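Local coordinates for surface presentation of antigens protein SpaO (Shigella flexneri, PDB 4TT9), which is required for surface presentation and secretion of the Ipa invasion antigens, the piece here being its C-terminal SpoA domain, of the FliN type, at residues 25-30 / 55-60; 36-39 / 43-46. All blocks are in the same frame, centred on the assembly; numbering follows the deposited sequence.

In the fold
Contact 1 ties residues 25-30 to 55-60 by a single surface salt bridge, and contact 2, a ring stack between 36-39 and 43-46, is nested in the loop that contact 1 closes. Their centres are about 17 Å apart, with contact 1 about 6 Å from the centre of the chain and contact 2 about 17 Å from it. They are joined by side-chain packing: Met30 CE lies 3.3 Å from Tyr38 OH, and Leu26 CD2 lies 4.1 Å from Phe46 CD1. Both touch the second subunit, whose strands pair antiparallel with residues 26-30 and 43-45. A bound 1,2-ethanediol, probably from the crystallisation liquor, sits beside Tyr38 of contact 2.

Contact 1: residues 25-30 / 55-60; sequences LLEKNM and NIKVNG
Glu27 and Lys57 reach for each other from opposite directions, and their charged ends form the one direct link between residues 25-30 and 55-60. Lys57 NZ donates to Glu27 OE2 at 2.8 Å, a hydrogen bond within a salt bridge. The ammonium meets that oxygen nearly in line with its C-O bond, so it approaches one end of the carboxylate and does not straddle both oxygens; Glu27 CD is 4.0 Å from Lys57 NZ. Behind the charge, Lys57 CE comes to 3.5 Å from Glu27 OE2, the other close approach of the pair.

The torsions are consistent with this reach. In both residues the CA-CB bond points toward the other segment, and CG stands beside the backbone N, anti to the carbonyl carbon (chi1 -74° in Glu27, -77° in Lys57). Both chains are extended beyond CG, and the lysine, the longer arm, covers about half the distance between the two CA atoms. The two segments bury only 95 Å² between them, and both partners are partly exposed, which makes this a surface bridge. Glu27 OE2 also has a long, weak ion pair with Lys20 of the second subunit; this second positive charge would probably help to stabilise the carboxylate as an anion.

The chain turns a corner at Leu25, consistent with the gap between the segments. Before it, the first part of strand 18-31 pairs antiparallel with strand 54-58, with backbone hydrogen bonds joining Asn55 to Ile24 and Lys57 to Asp22. Beyond it, residues 26-30 pair antiparallel with a strand of the second subunit. The salt bridge thus spans the bend between the sheet within the chain, where strand 61-70 flanks 54-58 through the backbone bonds of Ile56, and the sheet that runs on across the dimer interface.

Contact 2: residues 36-39 / 43-46; sequences KMYV and LFKF
Tyr38 carries this contact from the side of residues 36-39, and it meets Phe44 ring against ring. Ahead of it, the chain comes from helix 32-36 and is brought round to the tyrosine. At Tyr38, CG stands beside the backbone N (chi1 -81°), and although the CA-CB bond does not point at the other segment, the ring swings closer to it. The rings form an offset stack, with centroids 4.1 Å apart and planes inclined by 25°. Phe44 reaches in with its far end: its CZ lies 3.2 Å above the tyrosine plane, over the ring centre. The closest approaches include one side of the tyrosine ring, where Tyr38 CD2 comes to 3.4 Å from both Phe44 CE2 and Phe44 CZ. Toward the hydroxyl end the stack opens, for Tyr38 OH stands 4.0 Å above the phenylalanine plane, offset toward the rim. Val39 then carries the chain onward, its backbone N hydrogen-bonded to Glu42 OE1.

Together the segments bury 129 Å². Lys28 and Met30 of strand 18-31 also pack on Tyr38, while Phe44 packs on Ile79 of the second subunit. An offset aromatic stack thus joins the loop after helix 32-36 to strand 43-45, whose antiparallel pairing with the other chain is consistent with the intertwined dimer of FliN-type SpoA domains.

Contact 1: residues 25-30 / 55-60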
loop_
_atom_site.group_PDB
_atom_site.type_symbol
_atom_site.label_atom_id
_atom_site.label_comp_id
_atom_site.label_asym_id
_atom_site.label_seq_id
_atom_site.Cartn_x
_atom_site.Cartn_y
_atom_site.Cartn_z
ATOM N N LEU B 25 1.645 -1.964 1.367
ATOM C CA LEU B 25 1.431 -3.188 2.128
ATOM C C LEU B 25 2.651 -4.085 2.083
ATOM O O LEU B 25 3.025 -4.697 3.078
ATOM C CB LEU B 25 0.233 -3.934 1.560
ATOM C CG LEU B 25 -1.081 -3.162 1.618
ATOM C CD1 LEU B 25 -2.236 -3.982 1.064
ATOM C CD2 LEU B 25 -1.366 -2.760 3.038
ATOM N N LEU B 26 3.281 -4.152 0.917
ATOM C CA LEU B 26 4.356 -5.104 0.701
ATOM C C LEU B 26 5.205 -4.663 -0.465
ATOM O O LEU B 26 4.685 -4.182 -1.466
ATOM C CB LEU B 26 3.775 -6.485 0.398
ATOM C CG LEU B 26 4.773 -7.639 0.392
ATOM C CD1 LEU B 26 5.171 -7.990 1.814
ATOM C CD2 LEU B 26 4.198 -8.844 -0.318
ATOM N N GLU B 27 6.516 -4.812 -0.321
ATOM C CA GLU B 27 7.430 -4.678 -1.438
ATOM C C GLU B 27 8.093 -6.024 -1.582
ATOM O O GLU B 27 8.751 -6.492 -0.650
ATOM C CB GLU B 27 8.507 -3.624 -1.170
ATOM C CG GLU B 27 8.046 -2.181 -1.236
ATOM C CD GLU B 27 9.189 -1.204 -1.038
ATOM O OE1 GLU B 27 10.352 -1.651 -0.941
ATOM O OE2 GLU B 27 8.922 0.014 -0.985
ATOM N N LYS B 28 7.904 -6.655 -2.734
ATOM C CA LYS B 28 8.564 -7.919 -3.017
ATOM C C LYS B 28 9.619 -7.709 -4.098
ATOM O O LYS B 28 9.314 -7.208 -5.182
ATOM C CB LYS B 28 7.543 -8.964 -3.472
ATOM C CG LYS B 28 8.039 -10.399 -3.364
ATOM C CD LYS B 28 6.969 -11.384 -3.766
ATOM C CE LYS B 28 7.186 -12.716 -3.080
ATOM N NZ LYS B 28 8.614 -13.112 -3.105
ATOM N N ASN B 29 10.863 -8.059 -3.788
ATOM C CA ASN B 29 11.932 -8.036 -4.778
ATOM C C ASN B 29 11.921 -9.353 -5.540
ATOM O O ASN B 29 11.936 -10.418 -4.919
ATOM C CB ASN B 29 13.299 -7.841 -4.105
ATOM C CG ASN B 29 13.602 -6.384 -3.781
ATOM O OD1 ASN B 29 13.168 -5.470 -4.480
ATOM N ND2 ASN B 29 14.367 -6.167 -2.719
ATOM N N MET B 30 11.893 -9.284 -6.872
ATOM C CA MET B 30 11.850 -10.489 -7.701
ATOM C C MET B 30 12.385 -10.230 -9.108
ATOM O O MET B 30 12.354 -9.100 -9.590
ATOM C CB MET B 30 10.419 -11.035 -7.776
ATOM C CG MET B 30 9.510 -10.259 -8.706
ATOM S SD MET B 30 7.822 -10.879 -8.767
ATOM C CE MET B 30 7.240 -10.431 -7.140
ATOM N N ASN B 55 3.559 0.544 5.455
ATOM C CA ASN B 55 4.597 1.568 5.385
ATOM C C ASN B 55 4.038 2.823 4.771
ATOM O O ASN B 55 3.417 2.774 3.710
ATOM C CB ASN B 55 5.765 1.086 4.532
ATOM C CG ASN B 55 6.551 0.002 5.202
ATOM O OD1 ASN B 55 6.422 -0.208 6.400
ATOM N ND2 ASN B 55 7.385 -0.683 4.443
ATOM N N ILE B 56 4.249 3.952 5.427
ATOM C CA ILE B 56 3.720 5.191 4.893
ATOM C C ILE B 56 4.855 5.965 4.254
ATOM O O ILE B 56 5.867 6.242 4.899
ATOM C CB ILE B 56 3.015 6.012 5.971
ATOM C CG1 ILE B 56 2.129 5.088 6.810
ATOM C CG2 ILE B 56 2.196 7.140 5.340
ATOM C CD1 ILE B 56 1.410 5.759 7.957
ATOM N N LYS B 57 4.684 6.285 2.973
ATOM C CA LYS B 57 5.708 6.956 2.198
ATOM C C LYS B 57 5.196 8.296 1.720
ATOM O O LYS B 57 4.030 8.425 1.356
ATOM C CB LYS B 57 6.110 6.115 0.987
ATOM C CG LYS B 57 7.014 4.932 1.285
ATOM C CD LYS B 57 7.575 4.387 -0.020
ATOM C CE LYS B 57 8.648 3.345 0.200
ATOM N NZ LYS B 57 9.113 2.779 -1.101
ATOM N N VAL B 58 6.064 9.296 1.734
ATOM C CA VAL B 58 5.724 10.587 1.167
ATOM C C VAL B 58 6.740 10.884 0.077
ATOM O O VAL B 58 7.932 10.953 0.360
ATOM C CB VAL B 58 5.775 11.692 2.226
ATOM C CG1 VAL B 58 5.548 13.046 1.590
ATOM C CG2 VAL B 58 4.739 11.436 3.301
ATOM N N ASN B 59 6.277 11.046 -1.160
ATOM C CA ASN B 59 7.177 11.227 -2.301
ATOM C C ASN B 59 8.304 10.205 -2.355
ATOM O O ASN B 59 9.436 10.547 -2.716
ATOM C CB ASN B 59 7.748 12.653 -2.359
ATOM C CG ASN B 59 6.685 13.682 -2.642
ATOM O OD1 ASN B 59 5.568 13.338 -3.016
ATOM N ND2 ASN B 59 7.020 14.945 -2.473
ATOM N N GLY B 60 7.991 8.964 -1.986
ATOM C CA GLY B 60 8.959 7.888 -2.046
ATOM C C GLY B 60 9.782 7.740 -0.784
ATOM O O GLY B 60 10.543 6.783 -0.655
#

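Contact 2: residues 36-39 / 43-46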
loop_
_atom_site.group_PDB
_atom_site.type_symbol
_atom_site.label_atom_id
_atom_site.label_comp_id
_atom_site.label_asym_id
_atom_site.label_seq_id
_atom_site.Cartn_x
_atom_site.Cartn_y
_atom_site.Cartn_z
ATOM N N LYS B 36 7.184 -13.094 -14.119
ATOM C CA LYS B 36 6.380 -13.800 -15.107
ATOM C C LYS B 36 5.474 -14.822 -14.425
ATOM O O LYS B 36 4.404 -15.151 -14.935
ATOM C CB LYS B 36 7.277 -14.496 -16.134
ATOM C CG LYS B 36 8.083 -13.561 -17.036
ATOM C CD LYS B 36 9.382 -14.226 -17.482
ATOM C CE LYS B 36 9.936 -13.621 -18.765
ATOM N NZ LYS B 36 9.925 -12.137 -18.787
ATOM N N MET B 37 5.890 -15.302 -13.257
ATOM C CA MET B 37 5.147 -16.347 -12.553
ATOM C C MET B 37 3.903 -15.821 -11.833
ATOM O O MET B 37 3.242 -16.558 -11.098
ATOM C CB MET B 37 6.067 -17.072 -11.577
ATOM C CG MET B 37 7.302 -17.648 -12.240
ATOM S SD MET B 37 8.642 -17.858 -11.061
ATOM C CE MET B 37 9.824 -18.766 -12.058
ATOM N N TYR B 38 3.593 -14.549 -12.063
ATOM C CA TYR B 38 2.356 -13.928 -11.600
ATOM C C TYR B 38 1.322 -13.889 -12.744
ATOM O O TYR B 38 1.609 -13.346 -13.813
ATOM C CB TYR B 38 2.662 -12.510 -11.127
ATOM C CG TYR B 38 3.231 -12.424 -9.731
ATOM C CD1 TYR B 38 4.343 -13.170 -9.352
ATOM C CD2 TYR B 38 2.658 -11.581 -8.793
ATOM C CE1 TYR B 38 4.853 -13.083 -8.071
ATOM C CE2 TYR B 38 3.156 -11.488 -7.515
ATOM C CZ TYR B 38 4.249 -12.238 -7.156
ATOM O OH TYR B 38 4.734 -12.133 -5.872
ATOM N N VAL B 39 0.134 -14.461 -12.527
ATOM C CA VAL B 39 -0.908 -14.528 -13.568
ATOM C C VAL B 39 -2.255 -13.938 -13.107
ATOM O O VAL B 39 -2.462 -13.747 -11.922
ATOM C CB VAL B 39 -1.139 -15.990 -14.057
ATOM C CG1 VAL B 39 0.166 -16.639 -14.500
ATOM C CG2 VAL B 39 -1.801 -16.818 -12.975
ATOM N N LEU B 43 -3.869 -16.072 -6.727
ATOM C CA LEU B 43 -4.087 -15.734 -5.336
ATOM C C LEU B 43 -2.818 -15.973 -4.540
ATOM O O LEU B 43 -2.294 -17.091 -4.486
ATOM C CB LEU B 43 -5.248 -16.553 -4.769
ATOM C CG LEU B 43 -5.547 -16.435 -3.272
ATOM C CD1 LEU B 43 -6.011 -15.036 -2.871
ATOM C CD2 LEU B 43 -6.568 -17.476 -2.854
ATOM N N PHE B 44 -2.325 -14.904 -3.928
ATOM C CA PHE B 44 -1.114 -14.958 -3.127
ATOM C C PHE B 44 -1.442 -14.772 -1.666
ATOM O O PHE B 44 -2.507 -14.269 -1.311
ATOM C CB PHE B 44 -0.143 -13.867 -3.556
ATOM C CG PHE B 44 0.460 -14.093 -4.906
ATOM C CD1 PHE B 44 1.574 -14.906 -5.052
ATOM C CD2 PHE B 44 -0.077 -13.485 -6.027
ATOM C CE1 PHE B 44 2.134 -15.115 -6.290
ATOM C CE2 PHE B 44 0.479 -13.687 -7.267
ATOM C CZ PHE B 44 1.584 -14.506 -7.401
ATOM N N LYS B 45 -0.497 -15.156 -0.821
ATOM C CA LYS B 45 -0.735 -15.218 0.604
ATOM C C LYS B 45 0.257 -14.320 1.313
ATOM O O LYS B 45 1.459 -14.597 1.333
ATOM C CB LYS B 45 -0.581 -16.664 1.073
ATOM C CG LYS B 45 -0.833 -16.875 2.541
ATOM C CD LYS B 45 -2.258 -16.586 2.905
ATOM C CE LYS B 45 -2.402 -16.681 4.384
ATOM N NZ LYS B 45 -1.182 -16.111 4.983
ATOM N N PHE B 46 -0.243 -13.219 1.861
ATOM C CA PHE B 46 0.582 -12.355 2.689
ATOM C C PHE B 46 0.798 -13.062 4.007
ATOM O O PHE B 46 0.065 -13.995 4.334
ATOM C CB PHE B 46 -0.137 -11.042 2.983
ATOM C CG PHE B 46 -0.487 -10.242 1.763
ATOM C CD1 PHE B 46 0.407 -10.109 0.713
ATOM C CD2 PHE B 46 -1.721 -9.612 1.673
ATOM C CE1 PHE B 46 0.067 -9.365 -0.407
ATOM C CE2 PHE B 46 -2.066 -8.873 0.560
ATOM C CZ PHE B 46 -1.174 -8.748 -0.477
#